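Side-chain contacts in TsrE (Streptomyces laurentii, PDB 7CWW), which probably acts as the cyclase that closes the macrocycle of a thiopeptide antibiotic by a formal cycloaddition between two dehydroamino acid residues: residues L22-A27 / L75-P80; F43-N48 / N111-T116; D122-T127 / A132-V137. All coordinates share one frame; numbering follows the deposited sequence.

Contact 1 (L22-A27 / L75-P80)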
ATOM      1  N   LEU A  22     -18.984  -6.089  -4.523  1.00 29.52           N
ATOM      2  CA  LEU A  22     -18.638  -5.677  -3.171  1.00 30.97           C
ATOM      3  C   LEU A  22     -19.627  -4.644  -2.639  1.00 32.05           C
ATOM      4  O   LEU A  22     -20.167  -4.795  -1.533  1.00 33.70           O
ATOM      5  CB  LEU A  22     -17.212  -5.131  -3.179  1.00 30.60           C
ATOM      6  CG  LEU A  22     -16.478  -4.804  -1.890  1.00 33.88           C
ATOM      7  CD1 LEU A  22     -16.538  -5.953  -0.892  1.00 32.74           C
ATOM      8  CD2 LEU A  22     -15.038  -4.508  -2.270  1.00 35.10           C
ATOM      9  N   LEU A  23     -19.886  -3.589  -3.416  1.00 33.50           N
ATOM     10  CA  LEU A  23     -20.729  -2.502  -2.926  1.00 34.98           C
ATOM     11  C   LEU A  23     -22.207  -2.862  -2.931  1.00 36.16           C
ATOM     12  O   LEU A  23     -22.956  -2.384  -2.070  1.00 40.16           O
ATOM     13  CB  LEU A  23     -20.519  -1.241  -3.761  1.00 31.08           C
ATOM     14  CG  LEU A  23     -19.087  -0.707  -3.811  1.00 32.42           C
ATOM     15  CD1 LEU A  23     -19.006   0.519  -4.721  1.00 32.46           C
ATOM     16  CD2 LEU A  23     -18.631  -0.378  -2.412  1.00 35.81           C
ATOM     17  N   ASP A  24     -22.650  -3.673  -3.889  1.00 31.34           N
ATOM     18  CA  ASP A  24     -24.077  -3.906  -4.072  1.00 33.89           C
ATOM     19  C   ASP A  24     -24.569  -5.241  -3.531  1.00 35.53           C
ATOM     20  O   ASP A  24     -25.769  -5.376  -3.283  1.00 36.21           O
ATOM     21  CB  ASP A  24     -24.438  -3.803  -5.560  1.00 36.98           C
ATOM     22  CG  ASP A  24     -24.128  -2.424  -6.132  1.00 45.72           C
ATOM     23  OD1 ASP A  24     -24.019  -1.456  -5.337  1.00 40.44           O
ATOM     24  OD2 ASP A  24     -23.993  -2.310  -7.367  1.00 50.50           O
ATOM     25  N   VAL A  25     -23.689  -6.224  -3.339  1.00 33.02           N
ATOM     26  CA  VAL A  25     -24.110  -7.556  -2.910  1.00 33.81           C
ATOM     27  C   VAL A  25     -23.407  -7.946  -1.613  1.00 35.07           C
ATOM     28  O   VAL A  25     -24.056  -8.251  -0.607  1.00 30.63           O
ATOM     29  CB  VAL A  25     -23.832  -8.594  -4.021  1.00 36.21           C
ATOM     30  CG1 VAL A  25     -24.248 -10.002  -3.583  1.00 31.24           C
ATOM     31  CG2 VAL A  25     -24.543  -8.208  -5.299  1.00 36.26           C
ATOM     32  N   ALA A  26     -22.070  -7.934  -1.620  1.00 32.15           N
ATOM     33  CA  ALA A  26     -21.322  -8.587  -0.552  1.00 33.58           C
ATOM     34  C   ALA A  26     -21.325  -7.770   0.736  1.00 33.38           C
ATOM     35  O   ALA A  26     -21.644  -8.299   1.808  1.00 32.19           O
ATOM     36  CB  ALA A  26     -19.885  -8.876  -1.011  1.00 32.11           C
ATOM     37  N   ALA A  27     -20.951  -6.486   0.669  1.00 28.72           N
ATOM     38  CA  ALA A  27     -20.953  -5.676   1.887  1.00 35.99           C
ATOM     39  C   ALA A  27     -22.331  -5.586   2.537  1.00 35.63           C
ATOM     40  O   ALA A  27     -22.415  -5.754   3.767  1.00 35.15           O
ATOM     41  CB  ALA A  27     -20.379  -4.284   1.598  1.00 36.47           C
ATOM     42  N   LEU A  75     -24.313 -14.822  -8.084  1.00 33.24           N
ATOM     43  CA  LEU A  75     -24.820 -15.326  -9.361  1.00 33.43           C
ATOM     44  C   LEU A  75     -26.028 -14.533  -9.846  1.00 37.23           C
ATOM     45  O   LEU A  75     -26.159 -14.268 -11.046  1.00 42.24           O
ATOM     46  CB  LEU A  75     -25.179 -16.810  -9.248  1.00 34.89           C
ATOM     47  CG  LEU A  75     -24.019 -17.750  -8.915  1.00 36.99           C
ATOM     48  CD1 LEU A  75     -24.501 -19.206  -8.973  1.00 37.36           C
ATOM     49  CD2 LEU A  75     -22.835 -17.521  -9.853  1.00 33.53           C
ATOM     50  N   ALA A  76     -26.944 -14.169  -8.937  1.00 35.55           N
ATOM     51  CA  ALA A  76     -28.113 -13.400  -9.359  1.00 39.21           C
ATOM     52  C   ALA A  76     -27.709 -12.028  -9.887  1.00 40.99           C
ATOM     53  O   ALA A  76     -28.297 -11.527 -10.852  1.00 44.32           O
ATOM     54  CB  ALA A  76     -29.102 -13.258  -8.201  1.00 36.73           C
ATOM     55  N   HIS A  77     -26.704 -11.410  -9.272  1.00 41.29           N
ATOM     56  CA  HIS A  77     -26.318 -10.057  -9.653  1.00 45.82           C
ATOM     57  C   HIS A  77     -25.657 -10.037 -11.026  1.00 51.60           C
ATOM     58  O   HIS A  77     -26.025  -9.235 -11.891  1.00 55.19           O
ATOM     59  CB  HIS A  77     -25.380  -9.471  -8.600  1.00 43.20           C
ATOM     60  CG  HIS A  77     -25.141  -8.001  -8.750  1.00 53.63           C
ATOM     61  ND1 HIS A  77     -24.013  -7.488  -9.356  1.00 55.59           N
ATOM     62  CD2 HIS A  77     -25.880  -6.935  -8.365  1.00 57.57           C
ATOM     63  CE1 HIS A  77     -24.067  -6.168  -9.335  1.00 55.69           C
ATOM     64  NE2 HIS A  77     -25.190  -5.807  -8.741  1.00 58.51           N
ATOM     65  N   VAL A  78     -24.671 -10.909 -11.242  1.00 48.48           N
ATOM     66  CA  VAL A  78     -23.948 -10.913 -12.511  1.00 51.28           C
ATOM     67  C   VAL A  78     -24.837 -11.368 -13.661  1.00 61.38           C
ATOM     68  O   VAL A  78     -24.640 -10.950 -14.808  1.00 72.67           O
ATOM     69  CB  VAL A  78     -22.692 -11.788 -12.386  1.00 47.86           C
ATOM     70  CG1 VAL A  78     -21.784 -11.235 -11.318  1.00 40.99           C
ATOM     71  CG2 VAL A  78     -23.103 -13.173 -11.994  1.00 54.63           C
ATOM     72  N   GLY A  79     -25.824 -12.215 -13.386  1.00 61.36           N
ATOM     73  CA  GLY A  79     -26.695 -12.720 -14.418  1.00 64.60           C
ATOM     74  C   GLY A  79     -26.198 -14.036 -14.977  1.00 67.14           C
ATOM     75  O   GLY A  79     -25.109 -14.507 -14.640  1.00 61.15           O
ATOM     76  N   PRO A  80     -26.989 -14.657 -15.858  1.00 77.61           N
ATOM     77  CA  PRO A  80     -26.588 -15.952 -16.431  1.00 84.80           C
ATOM     78  C   PRO A  80     -25.391 -15.872 -17.364  1.00 90.34           C
ATOM     79  O   PRO A  80     -24.987 -16.907 -17.908  1.00 91.71           O
ATOM     80  CB  PRO A  80     -27.847 -16.407 -17.193  1.00 85.99           C
ATOM     81  CG  PRO A  80     -28.954 -15.501 -16.730  1.00 85.38           C
ATOM     82  CD  PRO A  80     -28.295 -14.213 -16.368  1.00 82.16           C
TER
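His-77 lies against Val-25 and Asp-24 in a small surface contact between two neighbouring helices, 15-35 and 65-78, at one end of the molecule, its centre about 27 Å from the centre of the chain. It buries only 117 Å², and the His-77 side chain is the sole partner that segment 75-80 offers to both Val-25 and Asp-24. With CG anti to the backbone N (chi1 -168°), His-77 reaches out from its own helix toward 22-27, and one methyl of Val-25 sits over a face of the ring: Val-25 CG2 is 3.5 Å from His-77 CG and 3.6 Å from His-77 CD2. The same methyl also meets the base of the side chain, with Val-25 CG2 3.6 Å from His-77 CB. A branched aliphatic residue suits this place, since it offers a compact methyl to a flat ring.

The two helices belong to a β-α-β-β-α unit. Helix 15-35 connects strands 5-11 and 39-49, strand 52-61 runs antiparallel between them, and helix 65-78 follows: a split β-α-β arrangement resembling part of a ferredoxin-like fold. His-77 also touches Asp-20 and Leu-21, one turn earlier on helix 15-35.

Asp-24 meets the far end of the ring obliquely, its CB 3.8 Å from His-77 NE2. The carboxylate plane is turned 57° from the ring, and Asp-24 OD2, at 3.9 Å from His-77 NE2, is too distant to bond. That oxygen pairs instead with Arg-128 in a salt bridge. Helix 15-35 is locally widened here, with a π-type turn in which Ala-27 N bonds to Leu-22 O. Beyond His-77, Gly-79 is the first residue to leave helical angles, with positive phi; glycine fits there because it has no CB to press against the preceding carbonyl oxygen.

Contact 2 (F43-N48 / N111-T116)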
ATOM      1  N   PHE A  43     -13.700  -9.089   6.329  1.00 28.40           N
ATOM      2  CA  PHE A  43     -12.933  -8.156   5.515  1.00 25.20           C
ATOM      3  C   PHE A  43     -12.843  -8.716   4.110  1.00 29.28           C
ATOM      4  O   PHE A  43     -13.305  -9.827   3.828  1.00 28.16           O
ATOM      5  CB  PHE A  43     -11.535  -7.854   6.103  1.00 24.59           C
ATOM      6  CG  PHE A  43     -10.555  -9.032   6.103  1.00 24.93           C
ATOM      7  CD1 PHE A  43     -10.435  -9.857   7.221  1.00 29.75           C
ATOM      8  CD2 PHE A  43      -9.712  -9.260   5.023  1.00 28.52           C
ATOM      9  CE1 PHE A  43      -9.521 -10.907   7.253  1.00 26.55           C
ATOM     10  CE2 PHE A  43      -8.796 -10.321   5.037  1.00 29.37           C
ATOM     11  CZ  PHE A  43      -8.697 -11.138   6.163  1.00 26.10           C
ATOM     12  N   TYR A  44     -12.295  -7.911   3.201  1.00 25.71           N
ATOM     13  CA  TYR A  44     -12.109  -8.364   1.827  1.00 24.31           C
ATOM     14  C   TYR A  44     -10.696  -8.035   1.379  1.00 21.66           C
ATOM     15  O   TYR A  44     -10.058  -7.120   1.906  1.00 24.38           O
ATOM     16  CB  TYR A  44     -13.129  -7.732   0.839  1.00 25.70           C
ATOM     17  CG  TYR A  44     -12.783  -6.311   0.418  1.00 30.87           C
ATOM     18  CD1 TYR A  44     -11.979  -6.063  -0.695  1.00 30.27           C
ATOM     19  CD2 TYR A  44     -13.276  -5.212   1.134  1.00 26.88           C
ATOM     20  CE1 TYR A  44     -11.646  -4.746  -1.074  1.00 26.26           C
ATOM     21  CE2 TYR A  44     -12.967  -3.891   0.749  1.00 25.12           C
ATOM     22  CZ  TYR A  44     -12.156  -3.671  -0.350  1.00 26.26           C
ATOM     23  OH  TYR A  44     -11.837  -2.383  -0.735  1.00 28.82           O
ATOM     24  N   LEU A  45     -10.203  -8.822   0.425  1.00 21.27           N
ATOM     25  CA  LEU A  45      -8.984  -8.515  -0.305  1.00 27.42           C
ATOM     26  C   LEU A  45      -9.294  -8.638  -1.785  1.00 24.39           C
ATOM     27  O   LEU A  45     -10.265  -9.286  -2.180  1.00 25.51           O
ATOM     28  CB  LEU A  45      -7.805  -9.458   0.056  1.00 26.67           C
ATOM     29  CG  LEU A  45      -7.309  -9.441   1.509  1.00 25.19           C
ATOM     30  CD1 LEU A  45      -6.212 -10.506   1.743  1.00 23.74           C
ATOM     31  CD2 LEU A  45      -6.818  -8.024   1.934  1.00 23.02           C
ATOM     32  N   ARG A  46      -8.469  -8.006  -2.605  1.00 24.93           N
ATOM     33  CA  ARG A  46      -8.556  -8.191  -4.046  1.00 24.77           C
ATOM     34  C   ARG A  46      -7.186  -8.625  -4.526  1.00 29.39           C
ATOM     35  O   ARG A  46      -6.184  -7.963  -4.237  1.00 27.02           O
ATOM     36  CB  ARG A  46      -9.025  -6.922  -4.743  1.00 31.25           C
ATOM     37  CG  ARG A  46     -10.460  -6.566  -4.330  1.00 39.88           C
ATOM     38  CD  ARG A  46     -10.790  -5.137  -4.644  1.00 35.36           C
ATOM     39  NE  ARG A  46     -11.225  -4.971  -6.026  1.00 29.50           N
ATOM     40  CZ  ARG A  46     -11.433  -3.788  -6.594  1.00 30.69           C
ATOM     41  NH1 ARG A  46     -11.831  -3.708  -7.858  1.00 31.09           N
ATOM     42  NH2 ARG A  46     -11.255  -2.688  -5.890  1.00 28.17           N
ATOM     43  N   GLU A  47      -7.138  -9.778  -5.189  1.00 23.21           N
ATOM     44  CA  GLU A  47      -5.868 -10.391  -5.541  1.00 22.85           C
ATOM     45  C   GLU A  47      -5.990 -10.929  -6.962  1.00 28.04           C
ATOM     46  O   GLU A  47      -7.009 -10.731  -7.632  1.00 28.88           O
ATOM     47  CB  GLU A  47      -5.497 -11.480  -4.523  1.00 25.13           C
ATOM     48  CG  GLU A  47      -5.573 -11.048  -3.066  1.00 32.01           C
ATOM     49  CD  GLU A  47      -5.089 -12.138  -2.123  1.00 38.80           C
ATOM     50  OE1 GLU A  47      -3.857 -12.366  -2.066  1.00 43.42           O
ATOM     51  OE2 GLU A  47      -5.939 -12.765  -1.451  1.00 33.20           O
ATOM     52  N   ASN A  48      -4.969 -11.654  -7.412  1.00 27.69           N
ATOM     53  CA  ASN A  48      -4.936 -12.135  -8.789  1.00 27.60           C
ATOM     54  C   ASN A  48      -4.143 -13.429  -8.829  1.00 29.00           C
ATOM     55  O   ASN A  48      -3.086 -13.524  -8.204  1.00 30.04           O
ATOM     56  CB  ASN A  48      -4.302 -11.080  -9.706  1.00 27.79           C
ATOM     57  CG  ASN A  48      -4.418 -11.424 -11.181  1.00 32.23           C
ATOM     58  OD1 ASN A  48      -4.685 -12.567 -11.555  1.00 29.22           O
ATOM     59  ND2 ASN A  48      -4.207 -10.422 -12.029  1.00 28.92           N
ATOM     60  N   ASN A 111      -6.971  -7.719  11.768  1.00 26.04           N
ATOM     61  CA  ASN A 111      -7.627  -6.663  12.532  1.00 33.05           C
ATOM     62  C   ASN A 111      -7.646  -5.364  11.748  1.00 28.20           C
ATOM     63  O   ASN A 111      -8.673  -4.676  11.684  1.00 26.89           O
ATOM     64  CB  ASN A 111      -6.913  -6.441  13.870  1.00 35.50           C
ATOM     65  CG  ASN A 111      -7.342  -7.422  14.942  1.00 44.83           C
ATOM     66  OD1 ASN A 111      -8.379  -8.069  14.833  1.00 47.36           O
ATOM     67  ND2 ASN A 111      -6.550  -7.518  15.997  1.00 49.31           N
ATOM     68  N   PHE A 112      -6.498  -4.990  11.180  1.00 22.70           N
ATOM     69  CA  PHE A 112      -6.415  -3.734  10.439  1.00 26.23           C
ATOM     70  C   PHE A 112      -7.360  -3.745   9.239  1.00 22.13           C
ATOM     71  O   PHE A 112      -8.092  -2.776   8.996  1.00 26.77           O
ATOM     72  CB  PHE A 112      -4.973  -3.485   9.987  1.00 27.72           C
ATOM     73  CG  PHE A 112      -4.774  -2.135   9.358  1.00 27.36           C
ATOM     74  CD1 PHE A 112      -4.743  -0.986  10.152  1.00 24.49           C
ATOM     75  CD2 PHE A 112      -4.671  -2.009   7.975  1.00 29.20           C
ATOM     76  CE1 PHE A 112      -4.593   0.263   9.581  1.00 29.59           C
ATOM     77  CE2 PHE A 112      -4.511  -0.750   7.382  1.00 24.94           C
ATOM     78  CZ  PHE A 112      -4.473   0.384   8.187  1.00 23.56           C
ATOM     79  N   TRP A 113      -7.347  -4.835   8.469  1.00 23.74           N
ATOM     80  CA  TRP A 113      -8.207  -4.938   7.294  1.00 24.82           C
ATOM     81  C   TRP A 113      -9.684  -4.873   7.678  1.00 26.06           C
ATOM     82  O   TRP A 113     -10.477  -4.206   7.005  1.00 24.46           O
ATOM     83  CB  TRP A 113      -7.903  -6.241   6.545  1.00 21.36           C
ATOM     84  CG  TRP A 113      -6.581  -6.211   5.792  1.00 22.03           C
ATOM     85  CD1 TRP A 113      -5.962  -5.110   5.262  1.00 23.51           C
ATOM     86  CD2 TRP A 113      -5.719  -7.326   5.516  1.00 25.33           C
ATOM     87  NE1 TRP A 113      -4.776  -5.477   4.661  1.00 26.06           N
ATOM     88  CE2 TRP A 113      -4.608  -6.831   4.800  1.00 26.78           C
ATOM     89  CE3 TRP A 113      -5.792  -8.695   5.787  1.00 23.20           C
ATOM     90  CZ2 TRP A 113      -3.574  -7.661   4.359  1.00 28.29           C
ATOM     91  CZ3 TRP A 113      -4.763  -9.514   5.362  1.00 22.57           C
ATOM     92  CH2 TRP A 113      -3.671  -8.998   4.642  1.00 23.12           C
ATOM     93  N   THR A 114     -10.071  -5.571   8.753  1.00 22.53           N
ATOM     94  CA  THR A 114     -11.455  -5.523   9.223  1.00 24.94           C
ATOM     95  C   THR A 114     -11.843  -4.098   9.597  1.00 28.05           C
ATOM     96  O   THR A 114     -12.892  -3.591   9.183  1.00 29.58           O
ATOM     97  CB  THR A 114     -11.622  -6.459  10.430  1.00 25.32           C
ATOM     98  OG1 THR A 114     -11.262  -7.793  10.057  1.00 28.00           O
ATOM     99  CG2 THR A 114     -13.063  -6.453  10.973  1.00 24.43           C
ATOM    100  N   GLU A 115     -10.994  -3.423  10.371  1.00 26.11           N
ATOM    101  CA  GLU A 115     -11.369  -2.100  10.851  1.00 26.18           C
ATOM    102  C   GLU A 115     -11.345  -1.049   9.755  1.00 25.09           C
ATOM    103  O   GLU A 115     -12.016  -0.022   9.896  1.00 27.24           O
ATOM    104  CB  GLU A 115     -10.451  -1.691  12.001  1.00 27.62           C
ATOM    105  CG  GLU A 115     -10.616  -2.595  13.210  1.00 34.99           C
ATOM    106  CD  GLU A 115      -9.966  -2.031  14.455  1.00 45.28           C
ATOM    107  OE1 GLU A 115      -8.887  -1.399  14.339  1.00 35.94           O
ATOM    108  OE2 GLU A 115     -10.532  -2.237  15.547  1.00 52.60           O
ATOM    109  N   THR A 116     -10.582  -1.259   8.679  1.00 24.21           N
ATOM    110  CA  THR A 116     -10.549  -0.304   7.577  1.00 21.82           C
ATOM    111  C   THR A 116     -11.440  -0.711   6.414  1.00 23.40           C
ATOM    112  O   THR A 116     -11.432  -0.033   5.385  1.00 25.72           O
ATOM    113  CB  THR A 116      -9.113  -0.103   7.071  1.00 23.01           C
ATOM    114  OG1 THR A 116      -8.562  -1.363   6.670  1.00 23.56           O
ATOM    115  CG2 THR A 116      -8.243   0.502   8.160  1.00 28.26           C
TER
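Phe-43 holds its CG between the backbone N and the carbonyl carbon (chi1 67°), which lifts the ring off strand 43-48 to lie beside Trp-113, while Trp-113 keeps its CG anti to the carbonyl carbon and carries its indole along the strand toward Leu-45. The two aromatic rings meet obliquely, their planes at 40°, and touch closely where Phe-43 CE2 is 3.5 Å from Trp-113 CE3. Trp-113 also turns its methylene to the phenyl group, an off-centre CH-π contact with Trp-113 CB 4.2 Å from the centroid of the Phe-43 ring.

Leu-45, two residues on and so on the same side of the strand, uses both branches. Its CD2 sits squarely over one face of the indole, 3.8 Å from the centroid of the six-membered ring of Trp-113, and Leu-45 CD1 lies 4.0 Å from Trp-113 CZ3 near the rim. A forked side chain is well fitted to cover so wide a surface, and the indole also meets Trp-322 of helix 308-326 edge-to-face. Thr-114 adds a smaller contact, its OG1 3.6 Å from Phe-43 CD1; that hydroxyl is bonded to Glu-110 O, so the helix satisfies it while it passes beside an apolar ring.

The packing is largely buried and mostly apolar. Segments 43-48 and 111-116 cross at 101°, their axes 7.5 Å apart at closest. Helix 106-127 thus packs across strand 39-49 at the edge of the antiparallel sheet, meeting Phe-43 and Leu-45 on one face of the strand and, further along the helix, Tyr-44 on the other.

Contact 3 (D122-T127 / A132-V137)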
ATOM      1  N   ASP A 122     -16.376   3.046   1.724  1.00 28.48           N
ATOM      2  CA  ASP A 122     -16.788   4.439   1.581  1.00 31.26           C
ATOM      3  C   ASP A 122     -15.983   5.130   0.493  1.00 28.99           C
ATOM      4  O   ASP A 122     -16.516   5.954  -0.260  1.00 31.94           O
ATOM      5  CB  ASP A 122     -16.609   5.175   2.907  1.00 36.96           C
ATOM      6  CG  ASP A 122     -17.669   4.813   3.926  1.00 45.41           C
ATOM      7  OD1 ASP A 122     -18.644   4.118   3.554  1.00 42.67           O
ATOM      8  OD2 ASP A 122     -17.507   5.209   5.102  1.00 44.07           O
ATOM      9  N   THR A 123     -14.690   4.809   0.412  1.00 28.65           N
ATOM     10  CA  THR A 123     -13.820   5.382  -0.610  1.00 31.27           C
ATOM     11  C   THR A 123     -14.271   4.966  -2.005  1.00 32.38           C
ATOM     12  O   THR A 123     -14.416   5.809  -2.899  1.00 32.67           O
ATOM     13  CB  THR A 123     -12.370   4.950  -0.347  1.00 31.83           C
ATOM     14  OG1 THR A 123     -11.957   5.400   0.955  1.00 31.47           O
ATOM     15  CG2 THR A 123     -11.434   5.500  -1.400  1.00 31.84           C
ATOM     16  N   LEU A 124     -14.507   3.663  -2.201  1.00 30.91           N
ATOM     17  CA  LEU A 124     -15.042   3.173  -3.471  1.00 25.86           C
ATOM     18  C   LEU A 124     -16.382   3.829  -3.805  1.00 33.33           C
ATOM     19  O   LEU A 124     -16.604   4.265  -4.940  1.00 32.00           O
ATOM     20  CB  LEU A 124     -15.189   1.651  -3.425  1.00 26.97           C
ATOM     21  CG  LEU A 124     -13.844   0.934  -3.241  1.00 32.09           C
ATOM     22  CD1 LEU A 124     -14.056  -0.562  -3.106  1.00 33.88           C
ATOM     23  CD2 LEU A 124     -12.898   1.259  -4.405  1.00 29.78           C
ATOM     24  N   ARG A 125     -17.299   3.897  -2.830  1.00 29.05           N
ATOM     25  CA  ARG A 125     -18.614   4.469  -3.108  1.00 33.74           C
ATOM     26  C   ARG A 125     -18.507   5.934  -3.502  1.00 34.80           C
ATOM     27  O   ARG A 125     -19.225   6.401  -4.396  1.00 36.42           O
ATOM     28  CB  ARG A 125     -19.533   4.331  -1.892  1.00 34.76           C
ATOM     29  CG  ARG A 125     -19.967   2.923  -1.592  1.00 45.00           C
ATOM     30  CD  ARG A 125     -21.144   2.891  -0.616  1.00 47.71           C
ATOM     31  NE  ARG A 125     -21.737   1.558  -0.578  1.00 55.19           N
ATOM     32  CZ  ARG A 125     -21.540   0.688   0.404  1.00 61.32           C
ATOM     33  NH1 ARG A 125     -22.119  -0.506   0.355  1.00 60.48           N
ATOM     34  NH2 ARG A 125     -20.775   1.019   1.440  1.00 60.09           N
ATOM     35  N   ALA A 126     -17.632   6.682  -2.829  1.00 29.30           N
ATOM     36  CA  ALA A 126     -17.510   8.111  -3.098  1.00 37.64           C
ATOM     37  C   ALA A 126     -16.887   8.396  -4.454  1.00 39.38           C
ATOM     38  O   ALA A 126     -17.050   9.500  -4.978  1.00 44.02           O
ATOM     39  CB  ALA A 126     -16.675   8.788  -2.010  1.00 34.96           C
ATOM     40  N   THR A 127     -16.163   7.438  -5.022  1.00 41.61           N
ATOM     41  CA  THR A 127     -15.447   7.659  -6.267  1.00 43.04           C
ATOM     42  C   THR A 127     -15.908   6.711  -7.358  1.00 43.27           C
ATOM     43  O   THR A 127     -15.256   6.626  -8.404  1.00 47.47           O
ATOM     44  CB  THR A 127     -13.940   7.518  -6.045  1.00 40.33           C
ATOM     45  OG1 THR A 127     -13.646   6.203  -5.553  1.00 34.62           O
ATOM     46  CG2 THR A 127     -13.457   8.556  -5.037  1.00 38.34           C
ATOM     47  N   ALA A 132     -10.464   9.637 -11.999  1.00 38.02           N
ATOM     48  CA  ALA A 132      -9.655  10.794 -11.612  1.00 43.86           C
ATOM     49  C   ALA A 132      -9.855  11.150 -10.144  1.00 38.96           C
ATOM     50  O   ALA A 132      -8.898  11.507  -9.448  1.00 40.12           O
ATOM     51  CB  ALA A 132      -9.993  11.996 -12.497  1.00 46.45           C
ATOM     52  N   LEU A 133     -11.093  11.083  -9.658  1.00 37.20           N
ATOM     53  CA  LEU A 133     -11.321  11.359  -8.246  1.00 34.44           C
ATOM     54  C   LEU A 133     -10.667  10.291  -7.374  1.00 34.59           C
ATOM     55  O   LEU A 133     -10.077  10.605  -6.337  1.00 33.99           O
ATOM     56  CB  LEU A 133     -12.821  11.464  -7.965  1.00 34.19           C
ATOM     57  CG  LEU A 133     -13.249  12.006  -6.599  1.00 42.45           C
ATOM     58  CD1 LEU A 133     -12.567  13.346  -6.277  1.00 49.27           C
ATOM     59  CD2 LEU A 133     -14.768  12.136  -6.522  1.00 41.36           C
ATOM     60  N   ARG A 134     -10.731   9.024  -7.794  1.00 34.62           N
ATOM     61  CA  ARG A 134     -10.111   7.982  -6.980  1.00 35.13           C
ATOM     62  C   ARG A 134      -8.587   8.097  -6.984  1.00 30.57           C
ATOM     63  O   ARG A 134      -7.942   7.804  -5.973  1.00 29.96           O
ATOM     64  CB  ARG A 134     -10.549   6.601  -7.462  1.00 39.62           C
ATOM     65  CG  ARG A 134     -10.257   5.485  -6.463  1.00 36.44           C
ATOM     66  CD  ARG A 134     -10.882   4.167  -6.956  1.00 41.43           C
ATOM     67  NE  ARG A 134     -12.340   4.181  -6.847  1.00 35.26           N
ATOM     68  CZ  ARG A 134     -13.146   3.261  -7.380  1.00 36.26           C
ATOM     69  NH1 ARG A 134     -12.640   2.260  -8.081  1.00 37.50           N
ATOM     70  NH2 ARG A 134     -14.463   3.347  -7.217  1.00 38.31           N
ATOM     71  N   LEU A 135      -7.997   8.535  -8.098  1.00 29.18           N
ATOM     72  CA  LEU A 135      -6.562   8.799  -8.108  1.00 27.41           C
ATOM     73  C   LEU A 135      -6.209   9.953  -7.171  1.00 27.85           C
ATOM     74  O   LEU A 135      -5.197   9.899  -6.467  1.00 30.79           O
ATOM     75  CB  LEU A 135      -6.113   9.111  -9.531  1.00 32.04           C
ATOM     76  CG  LEU A 135      -6.032   7.891 -10.450  1.00 37.17           C
ATOM     77  CD1 LEU A 135      -5.961   8.336 -11.901  1.00 41.39           C
ATOM     78  CD2 LEU A 135      -4.827   7.019 -10.084  1.00 35.88           C
ATOM     79  N   ALA A 136      -7.034  11.006  -7.154  1.00 29.15           N
ATOM     80  CA  ALA A 136      -6.784  12.129  -6.255  1.00 32.16           C
ATOM     81  C   ALA A 136      -6.894  11.697  -4.801  1.00 32.64           C
ATOM     82  O   ALA A 136      -6.097  12.121  -3.951  1.00 33.53           O
ATOM     83  CB  ALA A 136      -7.757  13.272  -6.552  1.00 30.80           C
ATOM     84  N   VAL A 137      -7.878  10.855  -4.495  1.00 29.49           N
ATOM     85  CA  VAL A 137      -8.017  10.340  -3.136  1.00 28.71           C
ATOM     86  C   VAL A 137      -6.780   9.548  -2.743  1.00 26.13           C
ATOM     87  O   VAL A 137      -6.266   9.688  -1.626  1.00 31.37           O
ATOM     88  CB  VAL A 137      -9.307   9.506  -3.020  1.00 33.23           C
ATOM     89  CG1 VAL A 137      -9.273   8.642  -1.781  1.00 33.60           C
ATOM     90  CG2 VAL A 137     -10.514  10.437  -2.978  1.00 37.50           C
TER
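Arg-134 and Thr-127 form the tight side of this contact between two successive helices, which run roughly antiparallel (142° between segment directions) as a helical hairpin. Arg-134 starts out extended and bends at chi3 (-72°), bringing its guanidinium edge to the threonine hydroxyl. The bond from Arg-134 NE to Thr-127 OG1 is short, 2.7 Å, nearly straight at 174°, and lies in the guanidinium plane. Leu-124 lays its CD2 methyl over the centre of one face of the guanidinium, 3.6 Å from Arg-134 CZ. A weak bond of 3.3 Å from Arg-134 NH2 to Leu-124 O adds a second, poorer hold.

The other side is looser and mostly apolar, joined by van der Waals contacts without a hydrogen bond between the segments. Thr-127 CG2 lies 3.8 Å from Leu-133 CG and 4.1 Å from Val-137 CG2, and Thr-123 CG2 is 3.8 Å from Val-137 CG1. Exposed Leu-133 and Ala-126 border this side toward solvent. Threonine suits both halves, giving a hydroxyl to the arginine and a methyl to the aliphatic chains.

Thr-127 OG1 donates to Thr-123 O at 2.8 Å while accepting from Arg-134, so it relays the arginine to the backbone of helix 106-127. With Arg-134 NH1 in a salt bridge to Glu-19, the guanidinium is held in orientation from several directions, and its charge is probably compensated by Glu-19 and, more weakly, by Leu-124 O in the last turns of helix 106-127.

Helix 106-127 ties the set together: it supplies one segment to contact 2 and one to contact 3, whose centres are 17 Å apart, and Tyr-44 OH packs 3.7 Å from Leu-124 CD1 between them. Contact 1 lies at the surface, its centre 19 Å from that of contact 2 and 21 Å from that of contact 3, yet its helix 15-35 reaches both. Leu-22 CD2 is 3.6 Å from Tyr-44 CZ, on the opposite side of the strand from Phe-43 and Leu-45, and Leu-23 O probably accepts a hydrogen bond from Arg-125 NH1 at 3.2 Å. The Trp-113 side chain does not touch the bound polyether, probably a crystallisation additive, which stays about 8 Å away.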